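Local coordinates for lipopolysaccharide biosynthesis protein wbpB (Thermus thermophilus, PDB 3O9Z) that acts as an NAD-dependent sugar dehydrogenase in the biosynthesis of 2,3-diacetamido-2,3-dideoxy-D-mannuronic acid and binds 2-oxoglutarate beside its cofactor, at residues R247-A250 and E255-F258. Sequence-based numbering, arbitrary orientation.
Sequences RSIA and EVEF. With AKG (2-oxoglutaric acid), chain F.
Phe258 turns its ring back across the neighbouring strand at Arg247, whose CB sits over the face, 3.9 Å from the ring centroid. CG of Phe258 lies between its own backbone N and carbonyl carbon (chi1 51°), which brings the ring over Arg247; CE1 also meets Ile249 CG2 at 4.1 Å. This is the tight side: Ile249 CG2 rests against Val256 CB at 4.0 Å, and helices 136-146 and 186-196 pack against Ile249 and Phe258. The segments belong to the antiparallel hairpin of strands 245-251 and 254-257, at one edge of the sheet in the C-terminal alpha/beta domain of this Gfo/Idh/MocA-type dehydrogenase. Ile249 and Val256 form a hydrogen-bonded pair, flanked by the non-hydrogen-bonded pairs Ser248-Glu257 and Ala250-Glu255; beyond these, Phe258 N donates to Arg247 O, 2.9 Å. The other face is polar and more open to solvent at Glu255 and Glu257. Glu255 bends at chi2 (75°) to present the syn lone pair of OE1 to Ser248 OG, 2.6 Å away, while Glu257 OE1 accepts a nearly straight hydrogen bond from Arg247 N, from above the carboxylate plane, and another from Ser259 OG. Arg247 itself runs extended into the ligand pocket, where NE reaches O4 of 2-oxoglutarate at 2.9 Å and NH2 reaches O3 at 3.0 Å.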
ATOM      1  N   ARG A 247      -6.892  19.924  28.022  1.00 16.07           N
ATOM      2  CA  ARG A 247      -6.261  18.830  28.747  1.00 15.13           C
ATOM      3  C   ARG A 247      -6.051  19.255  30.176  1.00 16.83           C
ATOM      4  O   ARG A 247      -5.183  20.092  30.461  1.00 16.79           O
ATOM      5  CB  ARG A 247      -4.934  18.393  28.112  1.00 15.72           C
ATOM      6  CG  ARG A 247      -5.016  17.963  26.641  1.00 14.14           C
ATOM      7  CD  ARG A 247      -3.584  17.641  26.169  1.00 19.36           C
ATOM      8  NE  ARG A 247      -3.471  17.407  24.731  1.00 20.82           N
ATOM      9  CZ  ARG A 247      -3.112  18.332  23.844  1.00 19.72           C
ATOM     10  NH1 ARG A 247      -2.956  19.601  24.245  1.00 22.44           N
ATOM     11  NH2 ARG A 247      -2.933  18.003  22.567  1.00 19.17           N
ATOM     12  N   SER A 248      -6.899  18.733  31.059  1.00 14.94           N
ATOM     13  CA  SER A 248      -7.056  19.305  32.399  1.00 16.86           C
ATOM     14  C   SER A 248      -7.027  18.196  33.443  1.00 15.46           C
ATOM     15  O   SER A 248      -7.700  17.164  33.303  1.00 15.55           O
ATOM     16  CB  SER A 248      -8.402  20.033  32.500  1.00 17.20           C
ATOM     17  OG  SER A 248      -8.782  20.220  33.853  1.00 26.02           O
ATOM     18  N   ILE A 249      -6.233  18.396  34.492  1.00 15.83           N
ATOM     19  CA  ILE A 249      -6.329  17.568  35.703  1.00 15.64           C
ATOM     20  C   ILE A 249      -6.725  18.470  36.863  1.00 16.15           C
ATOM     21  O   ILE A 249      -6.035  19.463  37.186  1.00 18.23           O
ATOM     22  CB  ILE A 249      -5.081  16.714  35.969  1.00 15.83           C
ATOM     23  CG1 ILE A 249      -5.301  15.842  37.214  1.00 16.49           C
ATOM     24  CG2 ILE A 249      -3.818  17.569  36.110  1.00 18.77           C
ATOM     25  CD1 ILE A 249      -4.233  14.758  37.374  1.00 18.33           C
ATOM     26  N   ALA A 250      -7.859  18.165  37.489  1.00 14.84           N
ATOM     27  CA  ALA A 250      -8.338  18.975  38.630  1.00 15.46           C
ATOM     28  C   ALA A 250      -8.285  18.135  39.894  1.00 18.21           C
ATOM     29  O   ALA A 250      -8.941  17.095  39.983  1.00 17.92           O
ATOM     30  CB  ALA A 250      -9.761  19.492  38.379  1.00 18.23           C
ATOM     31  N   GLU A 255      -7.167  23.402  39.455  1.00 28.10           N
ATOM     32  CA  GLU A 255      -7.084  23.137  38.022  1.00 26.77           C
ATOM     33  C   GLU A 255      -5.653  23.215  37.485  1.00 26.11           C
ATOM     34  O   GLU A 255      -4.980  24.239  37.621  1.00 27.04           O
ATOM     35  CB  GLU A 255      -7.989  24.157  37.312  1.00 28.72           C
ATOM     36  CG  GLU A 255      -7.732  24.402  35.825  1.00 33.56           C
ATOM     37  CD  GLU A 255      -8.252  23.243  34.998  1.00 37.61           C
ATOM     38  OE1 GLU A 255      -8.132  22.123  35.525  1.00 40.98           O
ATOM     39  OE2 GLU A 255      -8.785  23.438  33.882  1.00 35.81           O
ATOM     40  N   VAL A 256      -5.176  22.164  36.823  1.00 23.76           N
ATOM     41  CA  VAL A 256      -3.960  22.290  36.001  1.00 22.99           C
ATOM     42  C   VAL A 256      -4.286  21.958  34.545  1.00 20.96           C
ATOM     43  O   VAL A 256      -4.625  20.812  34.248  1.00 20.43           O
ATOM     44  CB  VAL A 256      -2.823  21.403  36.553  1.00 22.35           C
ATOM     45  CG1 VAL A 256      -1.572  21.415  35.647  1.00 21.53           C
ATOM     46  CG2 VAL A 256      -2.422  21.843  37.974  1.00 25.61           C
ATOM     47  N   GLU A 257      -4.220  22.953  33.654  1.00 20.33           N
ATOM     48  CA  GLU A 257      -4.425  22.712  32.221  1.00 19.40           C
ATOM     49  C   GLU A 257      -3.037  22.616  31.606  1.00 21.16           C
ATOM     50  O   GLU A 257      -2.249  23.553  31.763  1.00 23.92           O
ATOM     51  CB  GLU A 257      -5.273  23.807  31.532  1.00 20.34           C
ATOM     52  CG  GLU A 257      -6.026  23.365  30.246  1.00 19.29           C
ATOM     53  CD  GLU A 257      -5.146  23.106  29.027  1.00 21.21           C
ATOM     54  OE1 GLU A 257      -5.652  22.528  28.022  1.00 20.09           O
ATOM     55  OE2 GLU A 257      -3.951  23.491  29.072  1.00 23.20           O
ATOM     56  N   PHE A 258      -2.727  21.500  30.946  1.00 19.99           N
ATOM     57  CA  PHE A 258      -1.345  21.202  30.542  1.00 20.28           C
ATOM     58  C   PHE A 258      -1.099  21.102  29.046  1.00 22.00           C
ATOM     59  O   PHE A 258      -0.193  20.400  28.608  1.00 21.39           O
ATOM     60  CB  PHE A 258      -0.809  19.950  31.248  1.00 20.48           C
ATOM     61  CG  PHE A 258      -1.709  18.752  31.150  1.00 18.64           C
ATOM     62  CD1 PHE A 258      -2.693  18.535  32.115  1.00 17.30           C
ATOM     63  CD2 PHE A 258      -1.552  17.832  30.117  1.00 19.14           C
ATOM     64  CE1 PHE A 258      -3.487  17.386  32.074  1.00 19.04           C
ATOM     65  CE2 PHE A 258      -2.351  16.684  30.055  1.00 17.72           C
ATOM     66  CZ  PHE A 258      -3.321  16.470  31.043  1.00 18.62           C
TER
HETATM   67  C1  AKG F 312      -1.620  11.053  19.420  1.00 18.98           C
HETATM   68  O1  AKG F 312      -2.289  11.726  18.593  1.00 17.27           O
HETATM   69  O2  AKG F 312      -1.309   9.877  19.200  1.00 17.74           O
HETATM   70  C2  AKG F 312      -1.068  11.630  20.626  1.00 21.25           C
HETATM   71  O5  AKG F 312      -0.415  10.911  21.380  1.00 16.24           O
HETATM   72  C3  AKG F 312      -1.315  13.075  20.968  1.00 17.38           C
HETATM   73  C4  AKG F 312      -2.529  13.132  21.895  1.00 18.14           C
HETATM   74  C5  AKG F 312      -3.008  14.541  22.182  1.00 16.67           C
HETATM   75  O3  AKG F 312      -3.141  15.345  21.240  1.00 17.36           O
HETATM   76  O4  AKG F 312      -3.255  14.870  23.345  1.00 17.20           O